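Local coordinates for glycoside Hydrolase (Bacteroides uniformis, PDB 5TA0), which probably hydrolyses agarose chains as a glycoside hydrolase of family 86, and is held here as a point variant with neoagarooctaose bound, at residues D433-A438 and I448-D453; F454-L459 and T502-A507; E544-I549 and N618-L623; K529-D534 and T634-I639. All coordinates share one frame; numbering follows the deposited sequence.

The four contacts fall into two pairs of antiparallel strand contacts. Contacts 1 and 2 belong to the same sheet, their centres about 10 Å apart, and N451 ND2 lies 2.9 Å from E504 O, probably a hydrogen bond between them. Contacts 3 and 4 also have centres about 10 Å apart; they come from two different sheets, and N548 O lies 3.0 Å from T533 N where these meet. The pairs do not touch: the nearest atoms of contacts 1 and 4 are about 10 Å apart, and the centres of contacts 2 and 3 about 37 Å. The glycan pocket, formed by residues between 52 and 387, includes none of them.

Contact 1: D433-A438 and I448-D453; sequences DIMCDA and IINNLD
I434 and I449 meet methyl to methyl, and here the packing is tightest: their CG2 atoms are 3.5 Å apart, closer than carbons usually come. In each, CG2 stands anti to the backbone N; CG1 of I434 turns beside its own N (chi1 -62°) and sends CD1 towards N451 OD1. On the other side of the sheet M435 runs alongside N450, and its bend at chi3 (-70°) brings CE to 3.2 Å from N450 OD1 and 3.9 Å from L452 CG. That amide is held elsewhere too, by S352 and T508. Between these layers M435 and N450 exchange backbone hydrogen bonds, as do D437 and I448, and L452 N adds a bond of 2.8 Å to D433 O just beyond the paired residues.

The wetter end lies past this bond. A water donates hydrogen bonds to D433 OD1, which also accepts from G593 N, and to L452 O. The OD2 atoms of D433 and D453 are 4.4 Å apart, a like-charge pair that K455, salt-bridged to D453, probably eases. N451 OD1 takes the N-H of D453 at 2.8 Å, from above its carbonyl plane, closing an Asx turn. With an alanine here, D453 N would probably lose that acceptor, and the carbonyls of E504 and K455 their shared ND2 donor.

The hairpin lies inside a sheet, with strand 508-514 beside 444-451 and strand 423-429 beside 434-441, joined to the latter also by the C436-C429 disulfide. Helix 340-358 covers the face bearing M435 and I448, while strand 25-30 touches I434 and I449 on the reverse.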
loop_
_atom_site.group_PDB
_atom_site.type_symbol
_atom_site.label_atom_id
_atom_site.label_comp_id
_atom_site.label_asym_id
_atom_site.label_seq_id
_atom_site.Cartn_x
_atom_site.Cartn_y
_atom_site.Cartn_z
ATOM N N ASP A 433 7.750 18.088 2.644
ATOM C CA ASP A 433 8.654 16.949 2.448
ATOM C C ASP A 433 8.922 16.139 3.713
ATOM O O ASP A 433 9.611 15.126 3.644
ATOM C CB ASP A 433 9.985 17.401 1.847
ATOM C CG ASP A 433 9.830 17.915 0.455
ATOM O OD1 ASP A 433 9.124 17.300 -0.359
ATOM O OD2 ASP A 433 10.402 18.970 0.154
ATOM N N ILE A 434 8.388 16.570 4.863
ATOM C CA ILE A 434 8.528 15.841 6.119
ATOM C C ILE A 434 7.161 15.323 6.533
ATOM O O ILE A 434 6.241 16.117 6.753
ATOM C CB ILE A 434 9.135 16.743 7.217
ATOM C CG1 ILE A 434 10.537 17.194 6.791
ATOM C CG2 ILE A 434 9.130 16.031 8.558
ATOM C CD1 ILE A 434 11.583 16.108 6.813
ATOM N N MET A 435 7.030 14.002 6.627
ATOM C CA MET A 435 5.774 13.406 7.085
ATOM C C MET A 435 5.930 12.979 8.525
ATOM O O MET A 435 6.998 12.530 8.934
ATOM C CB MET A 435 5.413 12.211 6.205
ATOM C CG MET A 435 5.155 12.595 4.768
ATOM S SD MET A 435 4.515 11.268 3.736
ATOM C CE MET A 435 5.972 10.206 3.644
ATOM N N CYS A 436 4.878 13.144 9.311
ATOM C CA CYS A 436 4.943 12.789 10.706
ATOM C C CYS A 436 3.653 12.163 11.170
ATOM O O CYS A 436 2.604 12.384 10.604
ATOM C CB CYS A 436 5.290 14.005 11.574
ATOM S SG CYS A 436 4.273 15.478 11.300
ATOM N N ASP A 437 3.780 11.341 12.201
ATOM C CA ASP A 437 2.621 10.664 12.817
ATOM C C ASP A 437 3.030 10.252 14.229
ATOM O O ASP A 437 4.226 10.252 14.578
ATOM C CB ASP A 437 2.191 9.456 11.940
ATOM C CG ASP A 437 0.720 9.094 12.068
ATOM O OD1 ASP A 437 -0.025 9.656 12.901
ATOM O OD2 ASP A 437 0.322 8.182 11.305
ATOM N N ALA A 438 2.053 9.915 15.068
ATOM C CA ALA A 438 2.357 9.525 16.442
ATOM C C ALA A 438 1.250 8.712 17.056
ATOM O O ALA A 438 0.073 8.908 16.722
ATOM C CB ALA A 438 2.621 10.748 17.297
ATOM N N ILE A 448 6.871 9.283 14.817
ATOM C CA ILE A 448 7.527 8.800 13.585
ATOM C C ILE A 448 7.646 9.940 12.613
ATOM O O ILE A 448 6.682 10.652 12.360
ATOM C CB ILE A 448 6.743 7.642 12.920
ATOM C CG1 ILE A 448 6.404 6.531 13.917
ATOM C CG2 ILE A 448 7.514 7.080 11.745
ATOM C CD1 ILE A 448 4.967 6.510 14.377
ATOM N N ILE A 449 8.851 10.127 12.056
ATOM C CA ILE A 449 9.114 11.219 11.131
ATOM C C ILE A 449 9.870 10.655 9.938
ATOM O O ILE A 449 10.823 9.911 10.126
ATOM C CB ILE A 449 9.905 12.386 11.786
ATOM C CG1 ILE A 449 9.311 12.728 13.169
ATOM C CG2 ILE A 449 9.962 13.587 10.861
ATOM C CD1 ILE A 449 10.097 13.767 13.954
ATOM N N ASN A 450 9.417 11.024 8.744
ATOM C CA ASN A 450 9.986 10.509 7.489
ATOM C C ASN A 450 10.311 11.658 6.545
ATOM O O ASN A 450 9.560 12.597 6.397
ATOM C CB ASN A 450 8.973 9.552 6.851
ATOM C CG ASN A 450 9.419 9.032 5.491
ATOM O OD1 ASN A 450 8.996 9.520 4.453
ATOM N ND2 ASN A 450 10.302 8.060 5.511
ATOM N N ASN A 451 11.450 11.511 5.862
ATOM C CA ASN A 451 11.955 12.525 4.952
ATOM C C ASN A 451 11.758 12.091 3.502
ATOM O O ASN A 451 12.292 11.074 3.104
ATOM C CB ASN A 451 13.447 12.722 5.269
ATOM C CG ASN A 451 14.066 13.898 4.538
ATOM O OD1 ASN A 451 13.378 14.713 3.903
ATOM N ND2 ASN A 451 15.415 13.978 4.629
ATOM N N LEU A 452 11.017 12.884 2.740
ATOM C CA LEU A 452 10.874 12.750 1.288
ATOM C C LEU A 452 11.923 13.555 0.508
ATOM O O LEU A 452 12.053 13.370 -0.700
ATOM C CB LEU A 452 9.482 13.191 0.839
ATOM C CG LEU A 452 8.330 12.292 1.300
ATOM C CD1 LEU A 452 7.022 13.029 1.094
ATOM C CD2 LEU A 452 8.312 10.938 0.567
ATOM N N ASP A 453 12.676 14.427 1.185
ATOM C CA ASP A 453 13.715 15.216 0.514
ATOM C C ASP A 453 14.982 14.374 0.325
ATOM O O ASP A 453 15.193 13.349 0.974
ATOM C CB ASP A 453 14.001 16.496 1.319
ATOM C CG ASP A 453 14.547 17.650 0.471
ATOM O OD1 ASP A 453 14.820 17.474 -0.741
ATOM O OD2 ASP A 453 14.681 18.728 1.072
HETATM O O HOH W 1 11.179 15.683 -2.200
#

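Contact 2: F454-L459 and T502-A507; sequences FKPVDL and TLETEA
T502 and D458 supply the side-chain hydrogen bond of this contact, while V457 and L503 supply the backbone ones. T502 OG1, turned beside its own backbone N (chi1 -62°) so that it faces D458, donates to D458 OD1 at 2.7 Å, on the anti side of the carboxylate and 28° out of its plane; the two side chains run alongside each other. V457 and L503 form a hydrogen-bonded antiparallel pair, each N-H reaching the other's carbonyl at 2.9 Å. L503 O also receives a weaker CA-H contact from P456, at 3.3 Å from its CA.

Within the strands the apolar contact is a looser touch of L459 CD1 on L503 CB. Packing continues beyond the paired residues at P456, whose CG is 3.5 Å from E504 OE2 and CD 3.4 Å from T505 OG1, while T505 CG2 rests against the backbone of F454.

At the far end a carboxylate meets a ring: E506 OE2 is 3.4 Å from F454 CE1, ring and carboxylate planes turned 56° apart. The same oxygen forms salt bridges with K348 and K296, which would be expected to balance its charge.

E504 to A507 make a type II turn, closed by A507 N to E504 O, with E506 at its third position on a positive phi. Strand 500-503 is the outermost of its sheet within the chain, and its pairing with 457-464 is thus the antiparallel edge of a beta-sandwich domain.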
loop_
_atom_site.group_PDB
_atom_site.type_symbol
_atom_site.label_atom_id
_atom_site.label_comp_id
_atom_site.label_asym_id
_atom_site.label_seq_id
_atom_site.Cartn_x
_atom_site.Cartn_y
_atom_site.Cartn_z
ATOM N N PHE A 454 15.821 14.843 -0.603
ATOM C CA PHE A 454 17.059 14.178 -1.018
ATOM C C PHE A 454 18.303 14.822 -0.398
ATOM O O PHE A 454 19.410 14.759 -0.960
ATOM C CB PHE A 454 17.116 14.157 -2.544
ATOM C CG PHE A 454 15.932 13.484 -3.133
ATOM C CD1 PHE A 454 15.862 12.104 -3.180
ATOM C CD2 PHE A 454 14.849 14.218 -3.508
ATOM C CE1 PHE A 454 14.738 11.472 -3.676
ATOM C CE2 PHE A 454 13.722 13.607 -3.990
ATOM C CZ PHE A 454 13.668 12.228 -4.080
ATOM N N LYS A 455 18.120 15.389 0.785
ATOM C CA LYS A 455 19.196 15.897 1.610
ATOM C C LYS A 455 18.743 15.786 3.053
ATOM O O LYS A 455 17.541 15.610 3.304
ATOM C CB LYS A 455 19.500 17.363 1.281
ATOM C CG LYS A 455 18.331 18.307 1.413
ATOM C CD LYS A 455 18.753 19.742 1.067
ATOM C CE LYS A 455 17.600 20.724 1.229
ATOM N NZ LYS A 455 16.601 20.674 0.125
ATOM N N PRO A 456 19.680 15.911 3.999
ATOM C CA PRO A 456 19.301 15.920 5.415
ATOM C C PRO A 456 18.464 17.141 5.750
ATOM O O PRO A 456 18.593 18.171 5.081
ATOM C CB PRO A 456 20.643 15.940 6.142
ATOM C CG PRO A 456 21.626 15.395 5.146
ATOM C CD PRO A 456 21.150 15.894 3.838
ATOM N N VAL A 457 17.578 17.010 6.741
ATOM C CA VAL A 457 16.699 18.082 7.169
ATOM C C VAL A 457 16.844 18.215 8.692
ATOM O O VAL A 457 16.693 17.243 9.452
ATOM C CB VAL A 457 15.232 17.808 6.755
ATOM C CG1 VAL A 457 14.306 18.910 7.260
ATOM C CG2 VAL A 457 15.117 17.695 5.249
ATOM N N ASP A 458 17.169 19.432 9.132
ATOM C CA ASP A 458 17.280 19.736 10.541
ATOM C C ASP A 458 15.886 20.015 11.107
ATOM O O ASP A 458 15.155 20.866 10.592
ATOM C CB ASP A 458 18.166 20.976 10.742
ATOM C CG ASP A 458 19.608 20.747 10.347
ATOM O OD1 ASP A 458 20.132 19.614 10.445
ATOM O OD2 ASP A 458 20.249 21.745 9.954
ATOM N N LEU A 459 15.539 19.280 12.160
ATOM C CA LEU A 459 14.230 19.372 12.769
ATOM C C LEU A 459 14.309 20.006 14.145
ATOM O O LEU A 459 15.233 19.704 14.915
ATOM C CB LEU A 459 13.611 17.979 12.946
ATOM C CG LEU A 459 13.595 17.051 11.738
ATOM C CD1 LEU A 459 13.032 15.695 12.123
ATOM C CD2 LEU A 459 12.824 17.658 10.587
ATOM N N THR A 502 18.673 15.938 13.326
ATOM C CA THR A 502 18.902 15.984 11.888
ATOM C C THR A 502 18.480 14.638 11.300
ATOM O O THR A 502 19.106 13.620 11.558
ATOM C CB THR A 502 20.369 16.267 11.557
ATOM O OG1 THR A 502 20.697 17.563 12.082
ATOM C CG2 THR A 502 20.615 16.270 10.055
ATOM N N LEU A 503 17.412 14.678 10.510
ATOM C CA LEU A 503 16.920 13.477 9.833
ATOM C C LEU A 503 17.642 13.364 8.498
ATOM O O LEU A 503 17.655 14.300 7.705
ATOM C CB LEU A 503 15.412 13.596 9.647
ATOM C CG LEU A 503 14.697 12.379 9.068
ATOM C CD1 LEU A 503 14.886 11.097 9.842
ATOM C CD2 LEU A 503 13.219 12.729 8.980
ATOM N N GLU A 504 18.261 12.216 8.265
ATOM C CA GLU A 504 19.085 12.004 7.077
ATOM C C GLU A 504 18.280 11.924 5.790
ATOM O O GLU A 504 17.048 11.897 5.811
ATOM C CB GLU A 504 19.976 10.779 7.240
ATOM C CG GLU A 504 21.260 11.067 8.019
ATOM C CD GLU A 504 22.166 12.064 7.308
ATOM O OE1 GLU A 504 22.818 12.859 8.007
ATOM O OE2 GLU A 504 22.177 12.079 6.071
ATOM N N THR A 505 18.984 11.972 4.669
ATOM C CA THR A 505 18.396 11.916 3.336
ATOM C C THR A 505 17.452 10.709 3.213
ATOM O O THR A 505 17.849 9.577 3.464
ATOM C CB THR A 505 19.513 11.767 2.309
ATOM O OG1 THR A 505 20.367 12.910 2.424
ATOM C CG2 THR A 505 18.990 11.635 0.919
ATOM N N GLU A 506 16.199 10.978 2.865
ATOM C CA GLU A 506 15.191 9.897 2.693
ATOM C C GLU A 506 15.085 8.963 3.909
ATOM O O GLU A 506 14.697 7.799 3.774
ATOM C CB GLU A 506 15.445 9.114 1.393
ATOM C CG GLU A 506 15.245 9.921 0.137
ATOM C CD GLU A 506 15.544 9.107 -1.099
ATOM O OE1 GLU A 506 16.754 8.878 -1.379
ATOM O OE2 GLU A 506 14.595 8.643 -1.770
ATOM N N ALA A 507 15.399 9.457 5.109
ATOM C CA ALA A 507 15.500 8.635 6.277
ATOM C C ALA A 507 14.194 8.643 7.088
ATOM O O ALA A 507 13.283 9.449 6.835
ATOM C CB ALA A 507 16.678 9.091 7.153
#

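Contact 3: E544-I549 and N618-L623; sequences ELVFNI and NNTISL. With EDO (1,2-ethanediol), chain T.
L545, F547 and I549 face L623, I621 and N619 as hydrogen-bonded antiparallel pairs, the short strand axes 4.6 Å apart at closest and 155° between their directions. The bond from I621 N to F547 O, 2.8 Å long, is almost perfectly straight.

At one end N619 grips I549 O twice: its backbone N at 2.9 Å and its ND2 at 3.1 Å come from opposite faces of the carbonyl plane. The amide is fixed in rotation from its other side, where OD1 accepts from K616 N and N581. With a leucine in its place, I549 O would probably keep only the backbone donor from this strand, and K616 N would be left without its side-chain acceptor.

At the other end S622 OG donates to E544 OE2 at 2.6 Å, on the anti side of the carboxylate; E544 CG stands opposite its own N (chi1 -156°), and the extended chain carries the carboxylate across. Along the inner face I549 CD1 and I621 CD1 touch at 3.5 Å, with F547 beside them packing on V632 and V635.

That face lies against strands 523-538 and 631-642 of another sheet, as in a beta-sandwich, with 545-549 an outermost strand of its sheet within the chain.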
loop_
_atom_site.group_PDB
_atom_site.type_symbol
_atom_site.label_atom_id
_atom_site.label_comp_id
_atom_site.label_asym_id
_atom_site.label_seq_id
_atom_site.Cartn_x
_atom_site.Cartn_y
_atom_site.Cartn_z
ATOM N N GLU A 544 -11.683 29.619 -16.274
ATOM C CA GLU A 544 -12.010 29.198 -14.918
ATOM C C GLU A 544 -12.517 27.745 -14.893
ATOM O O GLU A 544 -13.397 27.389 -15.662
ATOM C CB GLU A 544 -13.092 30.121 -14.366
ATOM C CG GLU A 544 -13.124 30.176 -12.861
ATOM C CD GLU A 544 -14.307 30.955 -12.305
ATOM O OE1 GLU A 544 -15.341 31.127 -13.008
ATOM O OE2 GLU A 544 -14.201 31.374 -11.142
ATOM N N LEU A 545 -11.963 26.929 -13.991
ATOM C CA LEU A 545 -12.470 25.576 -13.713
ATOM C C LEU A 545 -13.090 25.610 -12.327
ATOM O O LEU A 545 -12.403 25.930 -11.353
ATOM C CB LEU A 545 -11.349 24.538 -13.777
ATOM C CG LEU A 545 -10.730 24.297 -15.160
ATOM C CD1 LEU A 545 -9.613 23.274 -15.087
ATOM C CD2 LEU A 545 -11.773 23.804 -16.153
ATOM N N VAL A 546 -14.370 25.271 -12.231
ATOM C CA VAL A 546 -15.118 25.385 -10.983
ATOM C C VAL A 546 -15.458 24.001 -10.468
ATOM O O VAL A 546 -15.998 23.188 -11.209
ATOM C CB VAL A 546 -16.424 26.184 -11.177
ATOM C CG1 VAL A 546 -17.199 26.285 -9.870
ATOM C CG2 VAL A 546 -16.102 27.572 -11.736
ATOM N N PHE A 547 -15.127 23.754 -9.203
ATOM C CA PHE A 547 -15.461 22.516 -8.493
ATOM C C PHE A 547 -16.285 22.867 -7.266
ATOM O O PHE A 547 -16.140 23.960 -6.691
ATOM C CB PHE A 547 -14.196 21.784 -8.051
ATOM C CG PHE A 547 -13.392 21.249 -9.191
ATOM C CD1 PHE A 547 -12.493 22.067 -9.865
ATOM C CD2 PHE A 547 -13.550 19.940 -9.627
ATOM C CE1 PHE A 547 -11.757 21.587 -10.941
ATOM C CE2 PHE A 547 -12.806 19.462 -10.701
ATOM C CZ PHE A 547 -11.923 20.286 -11.360
ATOM N N ASN A 548 -17.149 21.949 -6.870
ATOM C CA ASN A 548 -18.026 22.130 -5.722
ATOM C C ASN A 548 -17.850 20.996 -4.731
ATOM O O ASN A 548 -17.936 19.834 -5.118
ATOM C CB ASN A 548 -19.480 22.165 -6.181
ATOM C CG ASN A 548 -19.779 23.357 -7.059
ATOM O OD1 ASN A 548 -19.840 23.237 -8.281
ATOM N ND2 ASN A 548 -19.912 24.506 -6.448
ATOM N N ILE A 549 -17.633 21.347 -3.459
ATOM C CA ILE A 549 -17.491 20.381 -2.371
ATOM C C ILE A 549 -18.536 20.761 -1.338
ATOM O O ILE A 549 -18.409 21.807 -0.674
ATOM C CB ILE A 549 -16.074 20.362 -1.785
ATOM C CG1 ILE A 549 -15.046 19.978 -2.863
ATOM C CG2 ILE A 549 -16.004 19.387 -0.608
ATOM C CD1 ILE A 549 -13.613 19.892 -2.383
ATOM N N ASN A 618 -21.380 24.408 1.827
ATOM C CA ASN A 618 -21.277 24.218 0.382
ATOM C C ASN A 618 -20.241 25.178 -0.159
ATOM O O ASN A 618 -20.330 26.410 0.027
ATOM C CB ASN A 618 -22.634 24.436 -0.305
ATOM C CG ASN A 618 -23.689 23.425 0.117
ATOM O OD1 ASN A 618 -23.393 22.339 0.605
ATOM N ND2 ASN A 618 -24.968 23.819 -0.026
ATOM N N ASN A 619 -19.222 24.636 -0.806
ATOM C CA ASN A 619 -18.027 25.386 -1.167
ATOM C C ASN A 619 -17.773 25.358 -2.650
ATOM O O ASN A 619 -17.891 24.296 -3.280
ATOM C CB ASN A 619 -16.813 24.791 -0.459
ATOM C CG ASN A 619 -16.969 24.812 1.036
ATOM O OD1 ASN A 619 -16.720 25.840 1.663
ATOM N ND2 ASN A 619 -17.411 23.715 1.615
ATOM N N THR A 620 -17.365 26.497 -3.200
ATOM C CA THR A 620 -17.047 26.622 -4.616
ATOM C C THR A 620 -15.540 26.897 -4.720
ATOM O O THR A 620 -15.063 27.888 -4.155
ATOM C CB THR A 620 -17.887 27.766 -5.234
ATOM O OG1 THR A 620 -19.285 27.492 -5.038
ATOM C CG2 THR A 620 -17.595 27.922 -6.721
ATOM N N ILE A 621 -14.802 26.026 -5.428
ATOM C CA ILE A 621 -13.358 26.095 -5.556
ATOM C C ILE A 621 -13.057 26.352 -7.030
ATOM O O ILE A 621 -13.396 25.516 -7.875
ATOM C CB ILE A 621 -12.707 24.785 -5.058
ATOM C CG1 ILE A 621 -12.922 24.657 -3.536
ATOM C CG2 ILE A 621 -11.228 24.754 -5.435
ATOM C CD1 ILE A 621 -12.700 23.270 -2.948
ATOM N N SER A 622 -12.457 27.508 -7.330
ATOM C CA SER A 622 -12.207 27.948 -8.702
ATOM C C SER A 622 -10.709 27.972 -8.966
ATOM O O SER A 622 -9.952 28.502 -8.168
ATOM C CB SER A 622 -12.825 29.344 -8.882
ATOM O OG SER A 622 -12.269 30.054 -9.956
ATOM N N LEU A 623 -10.301 27.409 -10.100
ATOM C CA LEU A 623 -8.908 27.396 -10.534
ATOM C C LEU A 623 -8.767 28.055 -11.890
ATOM O O LEU A 623 -9.562 27.812 -12.776
ATOM C CB LEU A 623 -8.386 25.968 -10.643
ATOM C CG LEU A 623 -8.333 25.162 -9.353
ATOM C CD1 LEU A 623 -8.031 23.715 -9.688
ATOM C CD2 LEU A 623 -7.279 25.709 -8.422
HETATM C C1 EDO T . -27.423 21.327 1.100
HETATM O O1 EDO T . -27.334 22.252 0.051
HETATM C C2 EDO T . -26.658 20.054 0.862
HETATM O O2 EDO T . -25.279 20.335 0.750
HETATM O O HOH W 2 -21.176 24.570 -3.842
#

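Contact 4: K529-D534 and T634-I639; sequences KYYATD and TVTMQI. With EDO (1,2-ethanediol), chain I.
Y530 and M637 form a hydrogen-bonded antiparallel pair: Y530 N reaches M637 O at 2.8 Å, and M637 N returns to Y530 O at 3.0 Å. Farther along, where the segments part, a water accepts from V635 N at 2.9 Å and lies within hydrogen-bonding distance of D534 O, probably donating to it. Polar ends leave the contact for other partners: K529 NZ is salt-bridged to D305 and E308, Y531 OH bonds to E308, and Y530 OH bonds to K553 N. Q638 spreads its amide between E527 and R563.

Packing surrounds the pair. The Y530 ring meets I639 obliquely, CE2 lying 3.8 Å from CG1, while M637 O sits at the ring's edge near its plane. On the other face Y531 and T636 run alongside each other. T636 CG2 is turned away from its own carbonyl carbon (OG1 chi1 65°) and so comes to 3.6 Å from Y531 CD1, while the stretched K529 passes T636 OG1 with CE 3.9 Å away. Beyond Y531, A532 CB lies 3.3 Å from V635 O.

Strands 523-538 and 631-642 are thus interior antiparallel neighbours of one sheet, layered between helix 298-315, which covers the Y531 and T636 side, and strand 545-549, whose I549 packs against Y530, A532 and M637 on the opposite face.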
loop_
_atom_site.group_PDB
_atom_site.type_symbol
_atom_site.label_atom_id
_atom_site.label_comp_id
_atom_site.label_asym_id
_atom_site.label_seq_id
_atom_site.Cartn_x
_atom_site.Cartn_y
_atom_site.Cartn_z
ATOM N N LYS A 529 -12.708 13.736 5.164
ATOM C CA LYS A 529 -12.326 14.008 3.775
ATOM C C LYS A 529 -13.571 14.106 2.910
ATOM O O LYS A 529 -14.446 13.218 2.957
ATOM C CB LYS A 529 -11.401 12.916 3.275
ATOM C CG LYS A 529 -10.803 13.195 1.926
ATOM C CD LYS A 529 -9.737 12.170 1.624
ATOM C CE LYS A 529 -9.065 12.429 0.295
ATOM N NZ LYS A 529 -7.927 11.487 0.141
ATOM N N TYR A 530 -13.648 15.177 2.121
ATOM C CA TYR A 530 -14.808 15.478 1.287
ATOM C C TYR A 530 -14.414 15.492 -0.179
ATOM O O TYR A 530 -13.311 15.915 -0.524
ATOM C CB TYR A 530 -15.428 16.807 1.692
ATOM C CG TYR A 530 -16.038 16.812 3.064
ATOM C CD1 TYR A 530 -17.354 16.419 3.266
ATOM C CD2 TYR A 530 -15.307 17.215 4.171
ATOM C CE1 TYR A 530 -17.920 16.394 4.536
ATOM C CE2 TYR A 530 -15.882 17.226 5.444
ATOM C CZ TYR A 530 -17.174 16.802 5.621
ATOM O OH TYR A 530 -17.749 16.822 6.879
ATOM N N TYR A 531 -15.332 15.030 -1.021
ATOM C CA TYR A 531 -15.093 14.898 -2.452
ATOM C C TYR A 531 -15.919 15.917 -3.217
ATOM O O TYR A 531 -16.944 16.378 -2.733
ATOM C CB TYR A 531 -15.424 13.464 -2.886
ATOM C CG TYR A 531 -14.536 12.481 -2.177
ATOM C CD1 TYR A 531 -13.293 12.147 -2.691
ATOM C CD2 TYR A 531 -14.909 11.948 -0.958
ATOM C CE1 TYR A 531 -12.428 11.295 -1.999
ATOM C CE2 TYR A 531 -14.071 11.079 -0.266
ATOM C CZ TYR A 531 -12.836 10.757 -0.804
ATOM O OH TYR A 531 -11.967 9.923 -0.104
ATOM N N ALA A 532 -15.461 16.271 -4.397
ATOM C CA ALA A 532 -16.188 17.196 -5.274
ATOM C C ALA A 532 -17.288 16.470 -6.043
ATOM O O ALA A 532 -17.348 15.234 -6.127
ATOM C CB ALA A 532 -15.224 17.856 -6.236
ATOM N N THR A 533 -18.177 17.251 -6.653
ATOM C CA THR A 533 -19.236 16.691 -7.452
ATOM C C THR A 533 -18.780 16.159 -8.805
ATOM O O THR A 533 -19.487 15.391 -9.412
ATOM C CB THR A 533 -20.362 17.702 -7.722
ATOM O OG1 THR A 533 -19.836 18.818 -8.449
ATOM C CG2 THR A 533 -20.978 18.211 -6.398
ATOM N N ASP A 534 -17.608 16.581 -9.271
ATOM C CA ASP A 534 -17.104 16.192 -10.584
ATOM C C ASP A 534 -15.580 16.118 -10.517
ATOM O O ASP A 534 -14.983 16.439 -9.495
ATOM C CB ASP A 534 -17.561 17.226 -11.635
ATOM C CG ASP A 534 -17.692 16.663 -13.028
ATOM O OD1 ASP A 534 -17.203 15.556 -13.326
ATOM O OD2 ASP A 534 -18.332 17.373 -13.851
ATOM N N THR A 634 -8.425 15.738 -9.797
ATOM C CA THR A 634 -9.351 15.749 -8.660
ATOM C C THR A 634 -9.171 17.010 -7.843
ATOM O O THR A 634 -8.069 17.565 -7.770
ATOM C CB THR A 634 -9.143 14.530 -7.717
ATOM O OG1 THR A 634 -7.815 14.528 -7.209
ATOM C CG2 THR A 634 -9.431 13.219 -8.420
ATOM N N VAL A 635 -10.261 17.424 -7.202
ATOM C CA VAL A 635 -10.236 18.399 -6.130
ATOM C C VAL A 635 -10.992 17.797 -4.963
ATOM O O VAL A 635 -12.164 17.464 -5.087
ATOM C CB VAL A 635 -10.852 19.745 -6.554
ATOM C CG1 VAL A 635 -10.834 20.712 -5.385
ATOM C CG2 VAL A 635 -10.095 20.312 -7.755
ATOM N N THR A 636 -10.265 17.583 -3.865
ATOM C CA THR A 636 -10.851 17.056 -2.620
ATOM C C THR A 636 -10.392 17.924 -1.469
ATOM O O THR A 636 -9.564 18.804 -1.631
ATOM C CB THR A 636 -10.499 15.567 -2.413
ATOM O OG1 THR A 636 -9.083 15.408 -2.221
ATOM C CG2 THR A 636 -10.943 14.735 -3.607
ATOM N N MET A 637 -10.928 17.682 -0.281
ATOM C CA MET A 637 -10.601 18.548 0.872
ATOM C C MET A 637 -10.610 17.747 2.157
ATOM O O MET A 637 -11.536 17.001 2.423
ATOM C CB MET A 637 -11.584 19.709 0.950
ATOM C CG MET A 637 -11.285 20.709 2.058
ATOM S SD MET A 637 -12.147 22.285 1.836
ATOM C CE MET A 637 -13.832 21.736 2.090
ATOM N N GLN A 638 -9.583 17.929 2.967
ATOM C CA GLN A 638 -9.560 17.431 4.350
ATOM C C GLN A 638 -9.924 18.549 5.312
ATOM O O GLN A 638 -9.389 19.656 5.227
ATOM C CB GLN A 638 -8.177 16.908 4.724
ATOM C CG GLN A 638 -7.797 15.618 4.019
ATOM C CD GLN A 638 -6.310 15.442 4.029
ATOM O OE1 GLN A 638 -5.614 16.114 3.260
ATOM N NE2 GLN A 638 -5.801 14.573 4.894
ATOM N N ILE A 639 -10.847 18.242 6.204
ATOM C CA ILE A 639 -11.269 19.130 7.297
ATOM C C ILE A 639 -10.818 18.481 8.600
ATOM O O ILE A 639 -11.016 17.280 8.786
ATOM C CB ILE A 639 -12.814 19.281 7.267
ATOM C CG1 ILE A 639 -13.253 19.946 5.955
ATOM C CG2 ILE A 639 -13.346 20.059 8.464
ATOM C CD1 ILE A 639 -12.779 21.361 5.753
HETATM C C1 EDO I . -22.157 13.108 -7.866
HETATM O O1 EDO I . -20.741 13.258 -7.823
HETATM C C2 EDO I . -22.739 13.682 -6.591
HETATM O O2 EDO I . -22.196 14.978 -6.346
HETATM O O HOH W 3 -12.588 16.001 -8.050
#